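Long-range contact in putative adhesin (Bacteroides thetaiotaomicron, PDB 4QDG), which is a putative lipoprotein adhesin of the FimB/Mfa2 family, probably anchoring pili at the bacterial outer membrane: residues A[11-23]-A[133-147]. Sequence-based numbering, arbitrary orientation.
Sequences CPHGVSLRFIYDY and LATADLYSEGTVEMM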
loop_
_atom_site.group_PDB
_atom_site.type_symbol
_atom_site.label_atom_id
_atom_site.label_comp_id
_atom_site.label_asym_id
_atom_site.label_seq_id
_atom_site.Cartn_x
_atom_site.Cartn_y
_atom_site.Cartn_z
ATOM N N CYS A 11 -4.165 -39.581 15.835
ATOM C CA CYS A 11 -3.530 -38.326 16.119
ATOM C C CYS A 11 -4.091 -37.156 15.269
ATOM O O CYS A 11 -4.196 -37.333 14.054
ATOM C CB CYS A 11 -2.036 -38.496 15.891
ATOM S SG CYS A 11 -1.054 -37.085 16.409
ATOM N N PRO A 12 -4.391 -35.955 15.867
ATOM C CA PRO A 12 -4.790 -34.793 15.047
ATOM C C PRO A 12 -3.745 -34.493 13.952
ATOM O O PRO A 12 -2.544 -34.714 14.130
ATOM C CB PRO A 12 -4.869 -33.645 16.067
ATOM C CG PRO A 12 -5.071 -34.304 17.360
ATOM C CD PRO A 12 -4.307 -35.580 17.290
ATOM N N HIS A 13 -4.213 -34.031 12.806
ATOM C CA HIS A 13 -3.345 -33.805 11.668
ATOM C C HIS A 13 -3.689 -32.489 10.941
ATOM O O HIS A 13 -4.867 -32.169 10.756
ATOM C CB HIS A 13 -3.491 -35.003 10.721
ATOM C CG HIS A 13 -2.422 -35.088 9.688
ATOM N ND1 HIS A 13 -1.239 -35.745 9.939
ATOM C CD2 HIS A 13 -2.398 -34.614 8.427
ATOM C CE1 HIS A 13 -0.534 -35.647 8.829
ATOM N NE2 HIS A 13 -1.189 -34.968 7.896
ATOM N N GLY A 14 -2.658 -31.752 10.542
ATOM C CA GLY A 14 -2.837 -30.517 9.786
ATOM C C GLY A 14 -1.691 -29.531 9.847
ATOM O O GLY A 14 -0.521 -29.914 9.842
ATOM N N VAL A 15 -2.040 -28.240 9.871
ATOM C CA VAL A 15 -1.076 -27.150 9.925
ATOM C C VAL A 15 -1.443 -26.203 11.047
ATOM O O VAL A 15 -2.581 -26.196 11.511
ATOM C CB VAL A 15 -0.937 -26.375 8.580
ATOM C CG1 VAL A 15 -0.439 -27.278 7.448
ATOM C CG2 VAL A 15 -2.244 -25.674 8.203
ATOM N N SER A 16 -0.459 -25.400 11.456
ATOM C CA SER A 16 -0.551 -24.344 12.452
ATOM C C SER A 16 0.149 -23.137 11.851
ATOM O O SER A 16 1.369 -23.134 11.689
ATOM C CB SER A 16 0.058 -24.776 13.779
ATOM O OG SER A 16 0.076 -23.670 14.666
ATOM N N LEU A 17 -0.618 -22.135 11.467
ATOM C CA LEU A 17 -0.053 -20.989 10.768
ATOM C C LEU A 17 0.137 -19.769 11.613
ATOM O O LEU A 17 -0.766 -19.365 12.333
ATOM C CB LEU A 17 -0.919 -20.611 9.555
ATOM C CG LEU A 17 -1.177 -21.715 8.543
ATOM C CD1 LEU A 17 -2.065 -21.204 7.418
ATOM C CD2 LEU A 17 0.130 -22.275 7.990
ATOM N N ARG A 18 1.313 -19.153 11.459
ATOM C CA ARG A 18 1.694 -17.864 12.044
ATOM C C ARG A 18 1.612 -16.838 10.915
ATOM O O ARG A 18 1.899 -17.172 9.755
ATOM C CB ARG A 18 3.109 -17.921 12.673
ATOM C CG ARG A 18 3.590 -16.586 13.268
ATOM C CD ARG A 18 4.924 -16.692 13.976
ATOM N NE ARG A 18 5.226 -15.461 14.707
ATOM C CZ ARG A 18 6.384 -14.804 14.655
ATOM N NH1 ARG A 18 7.382 -15.259 13.899
ATOM N NH2 ARG A 18 6.552 -13.684 15.347
ATOM N N PHE A 19 1.143 -15.632 11.230
ATOM C CA PHE A 19 1.030 -14.558 10.249
ATOM C C PHE A 19 1.902 -13.383 10.679
ATOM O O PHE A 19 1.757 -12.888 11.797
ATOM C CB PHE A 19 -0.430 -14.144 10.060
ATOM C CG PHE A 19 -1.314 -15.278 9.621
ATOM C CD1 PHE A 19 -1.929 -16.107 10.554
ATOM C CD2 PHE A 19 -1.534 -15.529 8.270
ATOM C CE1 PHE A 19 -2.721 -17.185 10.146
ATOM C CE2 PHE A 19 -2.339 -16.602 7.870
ATOM C CZ PHE A 19 -2.917 -17.427 8.814
ATOM N N ILE A 20 2.870 -13.002 9.846
ATOM C CA ILE A 20 3.762 -11.878 10.191
ATOM C C ILE A 20 3.744 -10.806 9.093
ATOM O O ILE A 20 3.442 -11.106 7.936
ATOM C CB ILE A 20 5.220 -12.326 10.522
ATOM C CG1 ILE A 20 6.020 -12.735 9.281
ATOM C CG2 ILE A 20 5.226 -13.434 11.590
ATOM C CD1 ILE A 20 7.544 -12.724 9.461
ATOM N N TYR A 21 4.038 -9.548 9.487
ATOM C CA TYR A 21 4.207 -8.406 8.583
ATOM C C TYR A 21 5.490 -7.682 9.023
ATOM O O TYR A 21 5.450 -6.768 9.844
ATOM C CB TYR A 21 2.960 -7.488 8.510
ATOM C CG TYR A 21 3.226 -6.108 7.926
ATOM C CD1 TYR A 21 3.775 -5.954 6.649
ATOM C CD2 TYR A 21 2.992 -4.954 8.678
ATOM C CE1 TYR A 21 4.070 -4.684 6.132
ATOM C CE2 TYR A 21 3.266 -3.685 8.163
ATOM C CZ TYR A 21 3.793 -3.555 6.885
ATOM O OH TYR A 21 4.043 -2.292 6.394
ATOM N N ASP A 22 6.633 -8.166 8.530
ATOM C CA ASP A 22 7.946 -7.580 8.803
ATOM C C ASP A 22 8.518 -6.912 7.508
ATOM O O ASP A 22 9.597 -6.343 7.560
ATOM C CB ASP A 22 8.928 -8.618 9.429
ATOM C CG ASP A 22 9.524 -9.685 8.527
ATOM O OD1 ASP A 22 9.375 -9.578 7.287
ATOM O OD2 ASP A 22 10.197 -10.597 9.053
ATOM N N TYR A 23 7.764 -6.956 6.365
ATOM C CA TYR A 23 8.164 -6.372 5.074
ATOM C C TYR A 23 7.944 -4.844 5.047
ATOM O O TYR A 23 7.135 -4.300 4.289
ATOM C CB TYR A 23 7.417 -7.033 3.913
ATOM C CG TYR A 23 8.221 -7.074 2.633
ATOM C CD1 TYR A 23 9.488 -7.659 2.599
ATOM C CD2 TYR A 23 7.702 -6.570 1.442
ATOM C CE1 TYR A 23 10.215 -7.739 1.411
ATOM C CE2 TYR A 23 8.427 -6.644 0.250
ATOM C CZ TYR A 23 9.671 -7.252 0.239
ATOM O OH TYR A 23 10.391 -7.349 -0.923
ATOM N N LEU A 133 2.751 -25.542 2.214
ATOM C CA LEU A 133 3.165 -26.284 3.400
ATOM C C LEU A 133 2.461 -27.632 3.468
ATOM O O LEU A 133 1.245 -27.723 3.241
ATOM C CB LEU A 133 2.899 -25.418 4.677
ATOM C CG LEU A 133 3.068 -26.040 6.075
ATOM C CD1 LEU A 133 4.555 -26.363 6.394
ATOM C CD2 LEU A 133 2.524 -25.095 7.135
ATOM N N ALA A 134 3.255 -28.688 3.739
ATOM C CA ALA A 134 2.736 -30.034 3.910
ATOM C C ALA A 134 2.258 -30.188 5.360
ATOM O O ALA A 134 2.831 -29.587 6.277
ATOM C CB ALA A 134 3.796 -31.078 3.576
ATOM N N THR A 135 1.188 -30.946 5.549
ATOM C CA THR A 135 0.612 -31.205 6.866
ATOM C C THR A 135 1.478 -32.179 7.646
ATOM O O THR A 135 2.272 -32.917 7.058
ATOM C CB THR A 135 -0.798 -31.790 6.731
ATOM O OG1 THR A 135 -0.714 -33.030 6.014
ATOM C CG2 THR A 135 -1.773 -30.830 6.078
ATOM N N ALA A 136 1.295 -32.205 8.965
ATOM C CA ALA A 136 1.985 -33.135 9.831
ATOM C C ALA A 136 1.070 -33.588 10.956
ATOM O O ALA A 136 0.038 -32.955 11.213
ATOM C CB ALA A 136 3.244 -32.494 10.400
ATOM N N ASP A 137 1.429 -34.710 11.601
ATOM C CA ASP A 137 0.765 -35.175 12.804
ATOM C C ASP A 137 1.042 -34.142 13.886
ATOM O O ASP A 137 2.186 -33.698 14.017
ATOM C CB ASP A 137 1.293 -36.547 13.217
ATOM C CG ASP A 137 0.734 -37.701 12.410
ATOM O OD1 ASP A 137 -0.361 -37.540 11.817
ATOM O OD2 ASP A 137 1.374 -38.776 12.392
ATOM N N LEU A 138 -0.015 -33.688 14.588
ATOM C CA LEU A 138 0.057 -32.669 15.637
ATOM C C LEU A 138 0.488 -31.293 15.086
ATOM O O LEU A 138 1.129 -30.494 15.802
ATOM C CB LEU A 138 0.967 -33.108 16.791
ATOM C CG LEU A 138 0.332 -33.091 18.169
ATOM C CD1 LEU A 138 -0.999 -33.846 18.201
ATOM C CD2 LEU A 138 1.304 -33.618 19.192
ATOM N N TYR A 139 0.061 -31.020 13.828
ATOM C CA TYR A 139 0.173 -29.780 13.059
ATOM C C TYR A 139 1.602 -29.320 12.762
ATOM O O TYR A 139 2.363 -28.991 13.681
ATOM C CB TYR A 139 -0.619 -28.602 13.726
ATOM C CG TYR A 139 -1.995 -29.001 14.235
ATOM C CD1 TYR A 139 -3.073 -29.123 13.365
ATOM C CD2 TYR A 139 -2.186 -29.378 15.564
ATOM C CE1 TYR A 139 -4.314 -29.596 13.807
ATOM C CE2 TYR A 139 -3.416 -29.859 16.012
ATOM C CZ TYR A 139 -4.485 -29.933 15.135
ATOM O OH TYR A 139 -5.703 -30.346 15.588
ATOM N N SER A 140 1.942 -29.238 11.455
ATOM C CA SER A 140 3.217 -28.681 11.006
ATOM C C SER A 140 3.150 -27.184 11.185
ATOM O O SER A 140 2.063 -26.617 11.097
ATOM C CB SER A 140 3.491 -29.019 9.544
ATOM O OG SER A 140 2.399 -28.624 8.728
ATOM N N GLU A 141 4.286 -26.541 11.451
ATOM C CA GLU A 141 4.271 -25.095 11.645
ATOM C C GLU A 141 4.744 -24.395 10.402
ATOM O O GLU A 141 5.665 -24.872 9.736
ATOM C CB GLU A 141 5.115 -24.674 12.841
ATOM C CG GLU A 141 4.455 -25.016 14.164
ATOM C CD GLU A 141 5.258 -24.707 15.413
ATOM O OE1 GLU A 141 6.475 -24.434 15.299
ATOM O OE2 GLU A 141 4.664 -24.774 16.513
ATOM N N GLY A 142 4.101 -23.277 10.094
ATOM C CA GLY A 142 4.454 -22.455 8.948
ATOM C C GLY A 142 4.113 -21.002 9.173
ATOM O O GLY A 142 3.149 -20.694 9.869
ATOM N N THR A 143 4.903 -20.108 8.584
ATOM C CA THR A 143 4.712 -18.666 8.714
ATOM C C THR A 143 4.377 -18.042 7.369
ATOM O O THR A 143 5.102 -18.234 6.392
ATOM C CB THR A 143 5.957 -18.005 9.337
ATOM O OG1 THR A 143 6.156 -18.553 10.629
ATOM C CG2 THR A 143 5.851 -16.475 9.417
ATOM N N VAL A 144 3.268 -17.288 7.344
ATOM C CA VAL A 144 2.832 -16.549 6.169
ATOM C C VAL A 144 3.370 -15.144 6.334
ATOM O O VAL A 144 2.938 -14.406 7.231
ATOM C CB VAL A 144 1.307 -16.563 5.926
ATOM C CG1 VAL A 144 0.992 -15.870 4.599
ATOM C CG2 VAL A 144 0.747 -17.997 5.956
ATOM N N GLU A 145 4.376 -14.824 5.522
ATOM C CA GLU A 145 5.051 -13.544 5.520
ATOM C C GLU A 145 4.283 -12.618 4.600
ATOM O O GLU A 145 4.110 -12.906 3.415
ATOM C CB GLU A 145 6.516 -13.708 5.092
ATOM C CG GLU A 145 7.248 -14.776 5.887
ATOM C CD GLU A 145 8.748 -14.810 5.675
ATOM O OE1 GLU A 145 9.344 -13.735 5.425
ATOM O OE2 GLU A 145 9.335 -15.904 5.841
HETATM N N MSE A 146 3.753 -11.536 5.170
HETATM C CA MSE A 146 2.895 -10.650 4.414
HETATM C C MSE A 146 3.501 -9.293 4.072
HETATM O O MSE A 146 4.433 -8.823 4.736
HETATM C CB MSE A 146 1.594 -10.478 5.161
HETATM C CG MSE A 146 0.880 -11.818 5.286
HETATM SE SE MSE A 146 -0.659 -11.644 6.329
HETATM C CE MSE A 146 -1.872 -10.948 4.945
HETATM N N MSE A 147 2.964 -8.688 2.992
HETATM C CA MSE A 147 3.376 -7.365 2.552
HETATM C C MSE A 147 2.181 -6.435 2.516
HETATM O O MSE A 147 1.065 -6.907 2.469
HETATM C CB MSE A 147 4.099 -7.391 1.205
HETATM C CG MSE A 147 3.235 -7.814 0.022
HETATM SE SE MSE A 147 4.085 -7.241 -1.629
HETATM C CE MSE A 147 3.304 -5.607 -1.687
HETATM O O HOH W 1 8.299 -17.251 12.228
HETATM O O HOH W 2 6.338 -10.111 6.369
HETATM O O HOH W 3 8.754 -10.947 5.181
HETATM O O HOH W 4 10.915 -12.830 7.642
#
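The imidazole of His13 is gripped at two points of its edge by the hairpin of 133-147. ND1 donates to Asp137 OD1 (2.7 Å), which lies close to the ring plane but is approached from above its own carboxylate, the two planes standing 78° apart. At the far corner NE2 pairs with Thr135 OG1 (2.7 Å), whose hydroxyl also meets Gly74 N, while the Ala136 carbonyl lies over one ring face; these contacts fix the ring's rotation. Pro12 CB packs on the phenol end of Tyr139, 3.4 Å from its OH, which is hydrogen-bonded to Asp70. Around the type II turn Ala136-Tyr139, Gly14 O accepts from both Ala136 N and Ser140 N as the pairing of 11-23 changes from antiparallel to parallel. Strand 15-20 then lies between 140-145, its parallel neighbour, and antiparallel strand 67-70, in the N-terminal β-rich half of this fimbrillin-superfamily fold. On the face of Val15, Leu17 and Phe19, Leu133 CD2 touches both Val15 CG1 and Leu17 CD2, and Phe19 lies alongside Val144, CD2 3.8 Å from CB, next to Leu38 and Leu40. The other face carries Arg18, whose extended chain runs beside Thr143 OG1; water 1, 2.8 Å from Arg18 NH1, links it to that hydroxyl. With chi1 at 74°, Ile20 sends CG1 across Thr143 CG2 (3.7 Å), and Ile20 CG2 lies over the Arg18 guanidinium centre. Water 4 bridges the Asp22 and Glu145 carboxylates, probably easing their like charges.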